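Local coordinates for oxidoreductase, Gfo/Idh/MocA family (Pseudomonas syringae pv. tomato, PDB 3DTY), which probably catalyses an NAD(P)-dependent oxidation-reduction, as other Gfo/Idh/MocA-family enzymes do, on a substrate not yet known, and binds magnesium, at residues 100-103 with 104-108; 73-76 with 77-81. All coordinates share one frame; numbering follows the deposited sequence.

In the fold
Interactions 1 and 2 are each a turn-to-turn contact within one helix, and the two helices, 98-107 and 72-79, pack against each other in the Rossmann-fold domain. Their centres are 11 Å apart. Between the two contacts the ring of Phe76 is the closest link, lying on the backbone of interaction 1: Phe76 CE2 is 3.3 Å from Ala105 N and 3.8 Å from Ile101 O. Tyr72 also packs on Ile101 and Ala104. Only interaction 1 comes near a magnesium site. The side chain of Lys103 lies about 8 Å from that of the metal ligand Glu123 and about 6 Å from that of the ligand Asn127, whereas 73-76 with 77-81 lies away from both.

Interaction 1: 100-103 with 104-108; sequences SITK and AALEA
Lys103 reaches along the helix surface over the side chain of Glu107, one turn further on, and closes an i to i+4 salt bridge, NZ to OE2 at 2.9 Å. With CG anti to the backbone N (chi1 -173°), the lysine chain runs straight as far as CE and then bends at its last torsion to bring the ammonium group round to the acid. NZ approaches OE2 from above the carboxylate plane, 43° out of it, while the other oxygen, OE1, stays 3.6 Å from NZ. The aliphatic part of the lysine contributes as well, its CG lying 3.8 Å from Glu107 CD.

On another side of the helix Thr102 and Leu106 lie alongside each other and point the same way, CG2 of the threonine 4.1 Å from CD1 of the leucine. The hydroxyl of this buried threonine turns back instead, OG1 being hydrogen-bonded to His98 O. Regular helical bonds join the turns, among them Ala105 N to Ile101 O at 2.9 Å.

Helix 98-107 is the crossover of the beta-alpha-beta unit between strands 88-92 and 111-114. Towards helix 122-134, Thr102 touches Leu128, Leu106 touches Leu131 and Lys103 touches both; the small Ala104 and Ala105 receive Phe76 of helix 72-79, and Ile101 and Ala105 rest on Ile91 and Val89, respectively, of strand 88-92.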
ATOM      1  N   SER A 100       6.519 -29.477 -32.719  1.00 11.65           N
ATOM      2  CA  SER A 100       7.076 -30.751 -33.177  1.00 11.81           C
ATOM      3  C   SER A 100       7.479 -31.682 -32.043  1.00 11.31           C
ATOM      4  O   SER A 100       7.261 -32.890 -32.115  1.00 10.37           O
ATOM      5  CB  SER A 100       8.269 -30.502 -34.098  1.00 12.11           C
ATOM      6  OG  SER A 100       9.224 -29.681 -33.460  1.00 16.66           O
ATOM      7  N   ILE A 101       8.059 -31.127 -30.987  1.00 11.01           N
ATOM      8  CA  ILE A 101       8.471 -31.962 -29.870  1.00 12.02           C
ATOM      9  C   ILE A 101       7.252 -32.540 -29.155  1.00  9.71           C
ATOM     10  O   ILE A 101       7.221 -33.726 -28.844  1.00 10.61           O
ATOM     11  CB  ILE A 101       9.363 -31.172 -28.895  1.00 13.58           C
ATOM     12  CG1 ILE A 101      10.637 -30.738 -29.632  1.00 14.10           C
ATOM     13  CG2 ILE A 101       9.697 -32.024 -27.684  1.00 13.80           C
ATOM     14  CD1 ILE A 101      11.614 -29.931 -28.805  1.00 17.16           C
ATOM     15  N   THR A 102       6.238 -31.713 -28.918  1.00  9.97           N
ATOM     16  CA  THR A 102       5.025 -32.194 -28.259  1.00  6.99           C
ATOM     17  C   THR A 102       4.380 -33.298 -29.099  1.00  8.59           C
ATOM     18  O   THR A 102       3.873 -34.281 -28.562  1.00  6.95           O
ATOM     19  CB  THR A 102       3.992 -31.068 -28.065  1.00  6.14           C
ATOM     20  OG1 THR A 102       4.544 -30.043 -27.226  1.00  7.99           O
ATOM     21  CG2 THR A 102       2.715 -31.622 -27.412  1.00  6.48           C
ATOM     22  N   LYS A 103       4.400 -33.130 -30.419  1.00  8.69           N
ATOM     23  CA  LYS A 103       3.819 -34.123 -31.319  1.00 11.04           C
ATOM     24  C   LYS A 103       4.564 -35.453 -31.203  1.00 11.29           C
ATOM     25  O   LYS A 103       3.951 -36.507 -31.030  1.00 11.86           O
ATOM     26  CB  LYS A 103       3.885 -33.621 -32.762  1.00 12.65           C
ATOM     27  CG  LYS A 103       3.168 -34.491 -33.793  1.00 13.26           C
ATOM     28  CD  LYS A 103       3.109 -33.769 -35.139  1.00 16.44           C
ATOM     29  CE  LYS A 103       2.543 -34.652 -36.227  1.00 20.11           C
ATOM     30  NZ  LYS A 103       3.462 -35.775 -36.554  1.00 23.33           N
ATOM     31  N   ALA A 104       5.889 -35.391 -31.299  1.00 11.68           N
ATOM     32  CA  ALA A 104       6.729 -36.580 -31.196  1.00 12.70           C
ATOM     33  C   ALA A 104       6.522 -37.271 -29.848  1.00 13.76           C
ATOM     34  O   ALA A 104       6.397 -38.489 -29.773  1.00 14.21           O
ATOM     35  CB  ALA A 104       8.203 -36.196 -31.372  1.00 12.31           C
ATOM     36  N   ALA A 105       6.485 -36.485 -28.780  1.00 12.96           N
ATOM     37  CA  ALA A 105       6.282 -37.041 -27.452  1.00 11.48           C
ATOM     38  C   ALA A 105       4.938 -37.760 -27.368  1.00 11.58           C
ATOM     39  O   ALA A 105       4.866 -38.879 -26.866  1.00 11.47           O
ATOM     40  CB  ALA A 105       6.354 -35.943 -26.406  1.00 10.30           C
ATOM     41  N   LEU A 106       3.874 -37.119 -27.843  1.00 11.74           N
ATOM     42  CA  LEU A 106       2.551 -37.739 -27.801  1.00 13.29           C
ATOM     43  C   LEU A 106       2.526 -39.030 -28.627  1.00 14.53           C
ATOM     44  O   LEU A 106       2.018 -40.066 -28.179  1.00 14.81           O
ATOM     45  CB  LEU A 106       1.481 -36.775 -28.327  1.00 12.85           C
ATOM     46  CG  LEU A 106       1.079 -35.579 -27.452  1.00 15.00           C
ATOM     47  CD1 LEU A 106       0.099 -34.693 -28.211  1.00 14.07           C
ATOM     48  CD2 LEU A 106       0.443 -36.079 -26.148  1.00 14.70           C
ATOM     49  N   GLU A 107       3.073 -38.960 -29.836  1.00 15.52           N
ATOM     50  CA  GLU A 107       3.110 -40.122 -30.717  1.00 17.71           C
ATOM     51  C   GLU A 107       3.912 -41.235 -30.059  1.00 17.80           C
ATOM     52  O   GLU A 107       3.717 -42.403 -30.365  1.00 18.69           O
ATOM     53  CB  GLU A 107       3.738 -39.753 -32.060  1.00 19.05           C
ATOM     54  CG  GLU A 107       3.048 -38.592 -32.741  1.00 22.95           C
ATOM     55  CD  GLU A 107       3.620 -38.288 -34.106  1.00 24.06           C
ATOM     56  OE1 GLU A 107       4.862 -38.196 -34.238  1.00 26.13           O
ATOM     57  OE2 GLU A 107       2.820 -38.128 -35.046  1.00 26.09           O
ATOM     58  N   ALA A 108       4.812 -40.858 -29.154  1.00 15.65           N
ATOM     59  CA  ALA A 108       5.631 -41.826 -28.445  1.00 15.34           C
ATOM     60  C   ALA A 108       4.970 -42.276 -27.138  1.00 15.61           C
ATOM     61  O   ALA A 108       5.602 -42.929 -26.309  1.00 17.66           O
ATOM     62  CB  ALA A 108       7.001 -41.241 -28.168  1.00 14.21           C
TER

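Interaction 2: 73-76 with 77-81; sequences LSMF and EQEAR
The selenomethionine at Met75 and Glu79, one turn apart, cross at an angle on the buried side of helix 72-79 in the Rossmann-fold domain, their CG atoms 3.8 Å from each other. Both pack on Ala44 of strand 40-46, while Phe76 packs on Ala104 and Ala105 of helix 98-107. Beyond their meeting point the crossed chains diverge. Met75 starts with CG anti to the backbone N (chi1 172°) and bends at its third torsion, whereas Glu79 turns at chi2 (-71°), which carries its carboxylate away from the helix turn before it. The glutamate chain starts close to the backbone, CB and CG both lying 3.1 Å from Met75 O.

Leu73 and Glu77 form a second crossed pair on an exposed side. Here the glutamate chain is extended beyond CG and passes the end of the leucine. Gln78 is likewise extended and lays its amide end beside Ser74, NE2 being 3.8 Å from Ser74 CB.

Beneath these side chains the backbone bonds change in quality along the helix. Glu77 N to Leu73 O is nearly straight, with an N-H...O angle of 171°, but the last bond of the series, Ala80 N to Phe76 O, lengthens to 3.2 Å and its donor sits above the carbonyl plane.

The two glutamates differ in their surroundings. Glu77 stands at the surface, with no polar side-chain partner for its carboxylate across this contact, while the buried carboxylate of Glu79 is satisfied beyond the helix: OE1 forms a salt bridge with Arg67 and accepts a hydrogen bond from Ile86 N, and OE2 is hydrogen-bonded to Tyr69 OH. Several partners grip the acid and fix its rotation, and the arginine would be expected to favour its ionised form.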
ATOM      1  N   LEU A  73      14.398 -36.882 -30.228  1.00 18.19           N
ATOM      2  CA  LEU A  73      13.976 -38.067 -30.979  1.00 18.50           C
ATOM      3  C   LEU A  73      14.673 -39.347 -30.519  1.00 18.14           C
ATOM      4  O   LEU A  73      14.022 -40.364 -30.270  1.00 18.56           O
ATOM      5  CB  LEU A  73      14.205 -37.855 -32.475  1.00 20.70           C
ATOM      6  CG  LEU A  73      12.902 -37.662 -33.258  1.00 24.25           C
ATOM      7  CD1 LEU A  73      13.109 -36.698 -34.409  1.00 24.44           C
ATOM      8  CD2 LEU A  73      12.409 -39.020 -33.747  1.00 26.70           C
ATOM      9  N   SER A  74      15.993 -39.306 -30.402  1.00 16.91           N
ATOM     10  CA  SER A  74      16.710 -40.489 -29.954  1.00 19.20           C
ATOM     11  C   SER A  74      16.220 -40.863 -28.550  1.00 17.29           C
ATOM     12  O   SER A  74      16.077 -42.046 -28.222  1.00 16.79           O
ATOM     13  CB  SER A  74      18.224 -40.234 -29.968  1.00 19.50           C
ATOM     14  OG  SER A  74      18.560 -39.047 -29.278  1.00 27.61           O
HETATM   15  N   MSE A  75      15.943 -39.858 -27.727  1.00 16.58           N
HETATM   16  CA  MSE A  75      15.452 -40.124 -26.377  1.00 16.99           C
HETATM   17  C   MSE A  75      14.104 -40.841 -26.421  1.00 15.98           C
HETATM   18  O   MSE A  75      13.932 -41.891 -25.805  1.00 17.01           O
HETATM   19  CB  MSE A  75      15.304 -38.825 -25.569  1.00 18.47           C
HETATM   20  CG  MSE A  75      14.600 -39.041 -24.217  1.00 21.23           C
HETATM   21 SE   MSE A  75      14.886 -37.642 -22.902  1.00 28.95          SE
HETATM   22  CE  MSE A  75      13.541 -36.371 -23.488  1.00 19.47           C
ATOM     23  N   PHE A  76      13.150 -40.278 -27.155  1.00 16.42           N
ATOM     24  CA  PHE A  76      11.827 -40.886 -27.243  1.00 19.03           C
ATOM     25  C   PHE A  76      11.896 -42.319 -27.776  1.00 21.30           C
ATOM     26  O   PHE A  76      11.264 -43.223 -27.226  1.00 22.24           O
ATOM     27  CB  PHE A  76      10.900 -40.045 -28.130  1.00 17.39           C
ATOM     28  CG  PHE A  76      10.586 -38.678 -27.573  1.00 17.26           C
ATOM     29  CD1 PHE A  76      10.888 -38.359 -26.251  1.00 15.64           C
ATOM     30  CD2 PHE A  76       9.987 -37.711 -28.375  1.00 16.74           C
ATOM     31  CE1 PHE A  76      10.589 -37.105 -25.733  1.00 15.95           C
ATOM     32  CE2 PHE A  76       9.683 -36.451 -27.866  1.00 15.35           C
ATOM     33  CZ  PHE A  76       9.989 -36.145 -26.546  1.00 15.83           C
ATOM     34  N   GLU A  77      12.665 -42.524 -28.843  1.00 22.90           N
ATOM     35  CA  GLU A  77      12.802 -43.850 -29.449  1.00 24.83           C
ATOM     36  C   GLU A  77      13.398 -44.904 -28.509  1.00 24.52           C
ATOM     37  O   GLU A  77      12.832 -45.991 -28.339  1.00 25.64           O
ATOM     38  CB  GLU A  77      13.653 -43.757 -30.719  1.00 26.88           C
ATOM     39  CG  GLU A  77      12.864 -43.402 -31.972  1.00 31.79           C
ATOM     40  CD  GLU A  77      13.740 -42.842 -33.084  1.00 34.34           C
ATOM     41  OE1 GLU A  77      14.923 -43.245 -33.176  1.00 34.53           O
ATOM     42  OE2 GLU A  77      13.239 -42.004 -33.870  1.00 35.58           O
ATOM     43  N   GLN A  78      14.530 -44.573 -27.898  1.00 23.58           N
ATOM     44  CA  GLN A  78      15.224 -45.483 -26.991  1.00 23.93           C
ATOM     45  C   GLN A  78      14.535 -45.689 -25.646  1.00 23.45           C
ATOM     46  O   GLN A  78      14.501 -46.803 -25.121  1.00 24.36           O
ATOM     47  CB  GLN A  78      16.666 -44.996 -26.780  1.00 25.14           C
ATOM     48  CG  GLN A  78      17.564 -45.259 -27.989  1.00 28.52           C
ATOM     49  CD  GLN A  78      18.889 -44.525 -27.927  1.00 33.00           C
ATOM     50  OE1 GLN A  78      19.658 -44.670 -26.970  1.00 35.38           O
ATOM     51  NE2 GLN A  78      19.169 -43.732 -28.957  1.00 34.66           N
ATOM     52  N   GLU A  79      13.989 -44.620 -25.082  1.00 22.44           N
ATOM     53  CA  GLU A  79      13.305 -44.724 -23.803  1.00 21.57           C
ATOM     54  C   GLU A  79      12.073 -45.610 -23.938  1.00 21.71           C
ATOM     55  O   GLU A  79      11.703 -46.322 -23.006  1.00 20.75           O
ATOM     56  CB  GLU A  79      12.899 -43.334 -23.310  1.00 21.24           C
ATOM     57  CG  GLU A  79      14.043 -42.527 -22.731  1.00 18.49           C
ATOM     58  CD  GLU A  79      14.503 -43.058 -21.387  1.00 17.96           C
ATOM     59  OE1 GLU A  79      13.642 -43.246 -20.505  1.00 16.23           O
ATOM     60  OE2 GLU A  79      15.717 -43.278 -21.206  1.00 16.36           O
ATOM     61  N   ALA A  80      11.451 -45.573 -25.112  1.00 21.93           N
ATOM     62  CA  ALA A  80      10.250 -46.364 -25.363  1.00 23.10           C
ATOM     63  C   ALA A  80      10.523 -47.864 -25.324  1.00 24.30           C
ATOM     64  O   ALA A  80       9.601 -48.666 -25.201  1.00 24.60           O
ATOM     65  CB  ALA A  80       9.647 -45.982 -26.714  1.00 23.34           C
ATOM     66  N   ARG A  81      11.792 -48.239 -25.419  1.00 25.46           N
ATOM     67  CA  ARG A  81      12.171 -49.646 -25.411  1.00 26.38           C
ATOM     68  C   ARG A  81      12.497 -50.136 -24.013  1.00 26.51           C
ATOM     69  O   ARG A  81      12.677 -51.334 -23.801  1.00 27.20           O
ATOM     70  CB  ARG A  81      13.392 -49.862 -26.300  1.00 27.79           C
ATOM     71  CG  ARG A  81      13.186 -49.474 -27.743  1.00 31.52           C
ATOM     72  CD  ARG A  81      14.505 -49.492 -28.471  1.00 33.77           C
ATOM     73  NE  ARG A  81      14.360 -49.167 -29.885  1.00 36.65           N
ATOM     74  CZ  ARG A  81      15.387 -49.008 -30.712  1.00 37.59           C
ATOM     75  NH1 ARG A  81      16.628 -49.142 -30.258  1.00 38.55           N
ATOM     76  NH2 ARG A  81      15.174 -48.717 -31.989  1.00 39.02           N
TER